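Local coordinates for putative pilus assembly-related protein (Burkholderia pseudomallei, PDB 4DAD) that is of unproven function but may take part in pilus assembly, this piece being its CheY-like receiver domain, with ATP binding and hydrolysis possible for the whole protein, at residues R54-V59 / E82-K88; D69-G75 / L96-T102. All coordinates share one frame; numbering follows the deposited sequence.

Contact 1. Residues R54-V59 / E82-K88; sequences RAAQIV and ELAAIEK. With SO4 (sulfate ion), chain B.
A bend at chi2 (71°) turns the carboxylate of Glu82 toward the N-terminal end of the short helix 55-58, where OE2 settles among the backbone N-H groups that follow Arg54. The bond is made with Ala56: its N donates to Glu82 OE2 at 2.8 Å and meets that oxygen nearly along its C-O axis, although the hydrogen bond is bent at the proton (143°). Ala55 N also lies near OE2, but its angle is too poor for a bond. Arg54, the N-cap residue, crosses Glu82 at about a right angle; its CB is 3.6 Å from Glu82 OE1. Within its own segment, Gln57 OE1 receives Arg54 N on a lone pair, and Gln57 NE2 makes a long hydrogen bond, 3.3 Å, to O4 of a sulfate probably left from crystallisation, which Arg61 also binds. One turn further along helix 80-92, small side chains let the helices approach: Ala55 CB sits 3.9 Å from Ala85 CB and 3.8 Å from Ile86 CG1. Farther on, Val59 has CG1 anti to its backbone N (chi1 -156°), laying that methyl 3.8 Å from CG of the extended Lys88 chain. The Glu82 carboxylate is probably stabilised modestly by the N-H groups at this helix end and by Arg54, whose NH1 is 4.8 Å from OE2, short of a salt bridge.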
loop_
_atom_site.group_PDB
_atom_site.type_symbol
_atom_site.label_atom_id
_atom_site.label_comp_id
_atom_site.label_asym_id
_atom_site.label_seq_id
_atom_site.Cartn_x
_atom_site.Cartn_y
_atom_site.Cartn_z
ATOM N N ARG A 54 7.250 -11.456 16.294
ATOM C CA ARG A 54 6.570 -10.168 16.106
ATOM C C ARG A 54 7.294 -9.446 14.981
ATOM O O ARG A 54 8.442 -9.808 14.662
ATOM C CB ARG A 54 6.526 -9.332 17.412
ATOM C CG ARG A 54 7.710 -9.556 18.349
ATOM C CD ARG A 54 7.600 -8.847 19.693
ATOM N NE ARG A 54 8.816 -9.064 20.482
ATOM C CZ ARG A 54 9.839 -8.212 20.537
ATOM N NH1 ARG A 54 9.788 -7.056 19.883
ATOM N NH2 ARG A 54 10.912 -8.499 21.262
ATOM N N ALA A 55 6.642 -8.431 14.379
ATOM C CA ALA A 55 7.220 -7.653 13.279
ATOM C C ALA A 55 8.608 -7.080 13.630
ATOM O O ALA A 55 9.464 -7.056 12.764
ATOM C CB ALA A 55 6.282 -6.540 12.872
ATOM N N ALA A 56 8.862 -6.719 14.899
ATOM C CA ALA A 56 10.154 -6.180 15.341
ATOM C C ALA A 56 11.294 -7.243 15.333
ATOM O O ALA A 56 12.473 -6.895 15.230
ATOM C CB ALA A 56 10.014 -5.564 16.719
ATOM N N GLN A 57 10.938 -8.528 15.415
ATOM C CA GLN A 57 11.909 -9.617 15.354
ATOM C C GLN A 57 12.130 -10.065 13.886
ATOM O O GLN A 57 13.270 -10.302 13.471
ATOM C CB GLN A 57 11.419 -10.777 16.198
ATOM C CG GLN A 57 11.319 -10.468 17.670
ATOM C CD GLN A 57 10.768 -11.653 18.406
ATOM O OE1 GLN A 57 9.718 -12.207 18.063
ATOM N NE2 GLN A 57 11.492 -12.096 19.403
ATOM N N ILE A 58 11.038 -10.133 13.110
ATOM C CA ILE A 58 11.033 -10.508 11.706
ATOM C C ILE A 58 11.986 -9.591 10.872
ATOM O O ILE A 58 12.787 -10.131 10.101
ATOM C CB ILE A 58 9.566 -10.496 11.178
ATOM C CG1 ILE A 58 8.722 -11.590 11.862
ATOM C CG2 ILE A 58 9.506 -10.654 9.680
ATOM C CD1 ILE A 58 7.176 -11.454 11.639
ATOM N N VAL A 59 11.936 -8.237 11.063
ATOM C CA VAL A 59 12.769 -7.249 10.336
ATOM C C VAL A 59 14.267 -7.606 10.416
ATOM O O VAL A 59 14.998 -7.383 9.445
ATOM C CB VAL A 59 12.581 -5.754 10.764
ATOM C CG1 VAL A 59 12.980 -4.805 9.636
ATOM C CG2 VAL A 59 11.161 -5.447 11.196
ATOM N N GLU A 82 5.122 -1.713 16.902
ATOM C CA GLU A 82 4.921 -2.724 15.871
ATOM C C GLU A 82 4.554 -2.071 14.532
ATOM O O GLU A 82 5.035 -2.555 13.509
ATOM C CB GLU A 82 3.897 -3.785 16.289
ATOM C CG GLU A 82 4.373 -5.213 16.027
ATOM C CD GLU A 82 5.489 -5.757 16.910
ATOM O OE1 GLU A 82 5.224 -6.063 18.096
ATOM O OE2 GLU A 82 6.624 -5.906 16.404
ATOM N N LEU A 83 3.788 -0.946 14.528
ATOM C CA LEU A 83 3.461 -0.201 13.291
ATOM C C LEU A 83 4.738 0.381 12.674
ATOM O O LEU A 83 4.919 0.362 11.446
ATOM C CB LEU A 83 2.434 0.913 13.532
ATOM C CG LEU A 83 0.969 0.488 13.626
ATOM C CD1 LEU A 83 0.136 1.577 14.243
ATOM C CD2 LEU A 83 0.384 0.150 12.271
ATOM N N ALA A 84 5.646 0.843 13.542
ATOM C CA ALA A 84 6.951 1.353 13.134
ATOM C C ALA A 84 7.810 0.213 12.531
ATOM O O ALA A 84 8.493 0.412 11.524
ATOM C CB ALA A 84 7.648 1.972 14.333
ATOM N N ALA A 85 7.732 -0.987 13.141
ATOM C CA ALA A 85 8.448 -2.182 12.720
ATOM C C ALA A 85 7.953 -2.644 11.376
ATOM O O ALA A 85 8.778 -3.010 10.539
ATOM C CB ALA A 85 8.277 -3.280 13.755
ATOM N N ILE A 86 6.611 -2.596 11.148
ATOM C CA ILE A 86 5.956 -2.936 9.872
ATOM C C ILE A 86 6.371 -1.903 8.827
ATOM O O ILE A 86 6.597 -2.277 7.665
ATOM C CB ILE A 86 4.418 -3.033 10.026
ATOM C CG1 ILE A 86 4.036 -4.232 10.931
ATOM C CG2 ILE A 86 3.723 -3.127 8.662
ATOM C CD1 ILE A 86 2.678 -4.152 11.622
ATOM N N GLU A 87 6.479 -0.599 9.239
ATOM C CA GLU A 87 6.931 0.493 8.365
ATOM C C GLU A 87 8.360 0.185 7.908
ATOM O O GLU A 87 8.639 0.225 6.720
ATOM C CB GLU A 87 6.857 1.847 9.104
ATOM C CG GLU A 87 6.171 2.981 8.353
ATOM C CD GLU A 87 5.712 4.166 9.195
ATOM O OE1 GLU A 87 5.348 3.966 10.380
ATOM O OE2 GLU A 87 5.671 5.295 8.647
ATOM N N LYS A 88 9.249 -0.171 8.864
ATOM C CA LYS A 88 10.652 -0.499 8.574
ATOM C C LYS A 88 10.696 -1.711 7.660
ATOM O O LYS A 88 11.474 -1.741 6.697
ATOM C CB LYS A 88 11.455 -0.737 9.871
ATOM C CG LYS A 88 12.957 -0.971 9.635
ATOM C CD LYS A 88 13.772 -0.984 10.939
ATOM C CE LYS A 88 15.249 -1.245 10.709
ATOM N NZ LYS A 88 16.049 -1.125 11.965
HETATM S S SO4 B . 15.495 -12.216 18.263
HETATM O O1 SO4 B . 15.605 -11.029 17.411
HETATM O O2 SO4 B . 14.749 -13.258 17.541
HETATM O O3 SO4 B . 16.833 -12.731 18.611
HETATM O O4 SO4 B . 14.776 -11.826 19.487
#

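Contact 2. Residues D69-G75 / L96-T102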
loop_
_atom_site.group_PDB
_atom_site.type_symbol
_atom_site.label_atom_id
_atom_site.label_comp_id
_atom_site.label_asym_id
_atom_site.label_seq_id
_atom_site.Cartn_x
_atom_site.Cartn_y
_atom_site.Cartn_z
ATOM N N ASP A 69 6.863 -13.476 -0.673
ATOM C CA ASP A 69 6.098 -12.560 -1.502
ATOM C C ASP A 69 5.063 -11.888 -0.621
ATOM O O ASP A 69 4.821 -10.699 -0.773
ATOM C CB ASP A 69 5.430 -13.313 -2.662
ATOM C CG ASP A 69 6.395 -14.040 -3.563
ATOM O OD1 ASP A 69 7.151 -13.360 -4.298
ATOM O OD2 ASP A 69 6.379 -15.297 -3.558
ATOM N N ILE A 70 4.468 -12.647 0.318
ATOM C CA ILE A 70 3.401 -12.147 1.193
ATOM C C ILE A 70 3.710 -12.427 2.670
ATOM O O ILE A 70 4.229 -13.478 3.034
ATOM C CB ILE A 70 2.021 -12.711 0.770
ATOM C CG1 ILE A 70 1.657 -12.257 -0.652
ATOM C CG2 ILE A 70 0.890 -12.351 1.765
ATOM C CD1 ILE A 70 0.561 -13.189 -1.379
ATOM N N LEU A 71 3.393 -11.435 3.504
ATOM C CA LEU A 71 3.495 -11.476 4.940
ATOM C C LEU A 71 2.127 -11.170 5.500
ATOM O O LEU A 71 1.635 -10.055 5.379
ATOM C CB LEU A 71 4.576 -10.503 5.458
ATOM C CG LEU A 71 4.624 -10.208 6.959
ATOM C CD1 LEU A 71 4.703 -11.470 7.791
ATOM C CD2 LEU A 71 5.790 -9.294 7.272
HETATM N N MSE A 72 1.506 -12.182 6.104
HETATM C CA MSE A 72 0.209 -12.019 6.739
HETATM C C MSE A 72 0.407 -11.912 8.251
HETATM O O MSE A 72 0.860 -12.872 8.878
HETATM C CB MSE A 72 -0.680 -13.172 6.369
HETATM C CG MSE A 72 -2.137 -12.835 6.446
HETATM SE SE MSE A 72 -3.154 -14.310 5.728
HETATM C CE MSE A 72 -2.213 -14.495 4.008
ATOM N N ILE A 73 0.169 -10.713 8.817
ATOM C CA ILE A 73 0.387 -10.441 10.231
ATOM C C ILE A 73 -0.930 -10.468 11.002
ATOM O O ILE A 73 -1.865 -9.756 10.644
ATOM C CB ILE A 73 1.140 -9.090 10.440
ATOM C CG1 ILE A 73 2.599 -9.157 9.980
ATOM C CG2 ILE A 73 1.104 -8.603 11.897
ATOM C CD1 ILE A 73 3.152 -7.724 9.535
ATOM N N ASP A 74 -0.973 -11.246 12.098
ATOM C CA ASP A 74 -2.105 -11.239 13.012
ATOM C C ASP A 74 -1.949 -9.983 13.923
ATOM O O ASP A 74 -0.966 -9.873 14.668
ATOM C CB ASP A 74 -2.166 -12.555 13.803
ATOM C CG ASP A 74 -3.167 -12.605 14.942
ATOM O OD1 ASP A 74 -3.986 -11.670 15.058
ATOM O OD2 ASP A 74 -3.145 -13.594 15.710
ATOM N N GLY A 75 -2.896 -9.044 13.810
ATOM C CA GLY A 75 -2.891 -7.774 14.538
ATOM C C GLY A 75 -3.709 -7.717 15.809
ATOM O O GLY A 75 -4.508 -6.793 15.984
ATOM N N LEU A 96 7.824 -7.297 -0.794
ATOM C CA LEU A 96 6.963 -7.969 0.181
ATOM C C LEU A 96 5.643 -7.188 0.407
ATOM O O LEU A 96 5.660 -5.992 0.700
ATOM C CB LEU A 96 7.720 -8.149 1.509
ATOM C CG LEU A 96 7.063 -8.980 2.591
ATOM C CD1 LEU A 96 6.977 -10.419 2.194
ATOM C CD2 LEU A 96 7.855 -8.885 3.856
ATOM N N THR A 97 4.515 -7.890 0.263
ATOM C CA THR A 97 3.181 -7.385 0.470
ATOM C C THR A 97 2.734 -7.796 1.874
ATOM O O THR A 97 2.656 -8.992 2.180
ATOM C CB THR A 97 2.280 -7.907 -0.633
ATOM O OG1 THR A 97 2.736 -7.377 -1.862
ATOM C CG2 THR A 97 0.823 -7.527 -0.446
ATOM N N CYS A 98 2.433 -6.788 2.721
ATOM C CA CYS A 98 1.986 -7.021 4.082
ATOM C C CYS A 98 0.488 -6.902 4.148
ATOM O O CYS A 98 -0.091 -5.895 3.740
ATOM C CB CYS A 98 2.666 -6.087 5.083
ATOM S SG CYS A 98 4.471 -5.990 4.912
ATOM N N LEU A 99 -0.133 -7.962 4.663
ATOM C CA LEU A 99 -1.552 -8.092 4.925
ATOM C C LEU A 99 -1.711 -8.126 6.425
ATOM O O LEU A 99 -0.968 -8.837 7.104
ATOM C CB LEU A 99 -2.091 -9.384 4.291
ATOM C CG LEU A 99 -2.582 -9.386 2.829
ATOM C CD1 LEU A 99 -1.552 -8.889 1.864
ATOM C CD2 LEU A 99 -2.929 -10.782 2.406
ATOM N N LEU A 100 -2.658 -7.370 6.949
ATOM C CA LEU A 100 -2.932 -7.344 8.373
ATOM C C LEU A 100 -4.312 -7.988 8.677
ATOM O O LEU A 100 -5.313 -7.662 8.044
ATOM C CB LEU A 100 -2.853 -5.897 8.866
ATOM C CG LEU A 100 -2.861 -5.675 10.370
ATOM C CD1 LEU A 100 -1.451 -5.838 10.956
ATOM C CD2 LEU A 100 -3.422 -4.292 10.692
ATOM N N VAL A 101 -4.334 -8.936 9.609
ATOM C CA VAL A 101 -5.559 -9.601 10.029
ATOM C C VAL A 101 -5.920 -9.066 11.411
ATOM O O VAL A 101 -5.162 -9.242 12.353
ATOM C CB VAL A 101 -5.490 -11.145 9.982
ATOM C CG1 VAL A 101 -6.889 -11.744 10.139
ATOM C CG2 VAL A 101 -4.859 -11.628 8.681
ATOM N N THR A 102 -7.060 -8.375 11.520
ATOM C CA THR A 102 -7.472 -7.766 12.782
ATOM C C THR A 102 -8.992 -7.982 13.072
ATOM O O THR A 102 -9.716 -8.516 12.230
ATOM C CB THR A 102 -7.054 -6.269 12.766
ATOM O OG1 THR A 102 -7.389 -5.646 14.012
ATOM C CG2 THR A 102 -7.641 -5.498 11.590
#
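Ile70 to Asp74 pair in register with Thr97 to Val101, bringing together the middle strand 70-74 and its parallel neighbour 97-102 in the five-stranded sheet of the CheY-like receiver fold, joined by helix 80-92 in a beta-alpha-beta crossover. Six backbone hydrogen bonds alternate in direction, from Thr97 N to Asp69 O at one end to Gly75 N to Val101 O (2.7 Å) at the other. Between them, CA-H groups approach the same carbonyl oxygens; Cys98 CA is 3.3 Å from Leu71 O. The apolar side chains divide between two faces. On one, chi1 at -155° swings CG of Met72, a selenomethionine, away from its own amide and lays that carbon 3.7 Å from Val101 CG2 and 4.1 Å from Leu99 CB; Leu99 CD2 reaches back to Ile70 CG2, and Leu135 and Ala138 of helix 128-140 cover this face. On the other, Leu96 CD2 lies 4.0 Å from Leu71 CB, while Leu100 extends one methyl, CD1, across to Ile73 CG2 at 3.9 Å. The polar ends look outside the pair: Asp69 forms a salt bridge with Arg145. Asp74, the predicted phosphorylation site, is unmodified here and lies near the C-terminal end of its strand, as in other receiver domains; its OD1 salt-bridges Arg32 NH2 and its OD2 is hydrogen-bonded to Ser27 OG.

How the contacts relate
From the N terminus, strand 22-26, helix 30-43 and the edge strand 47-51 lead to 54-59; the chain then passes through helix 62-65 into the middle strand 70-74. Helix 80-92 follows, and its residues 82-88 return to 54-59, so contact 1 closes a loop that contains the first strand of contact 2. The chain then enters strand 97-102, which closes the second loop against 69-75. The segments alternate, so the two loops cross. Contact 2 joins the middle strand to the next one toward strand 118-123, whereas contact 1 ties the crossover helix to the short helix beyond strand 47-51. They touch where Ile86 CG1 packs 3.9 Å from Ile73 CD1, between helix and sheet.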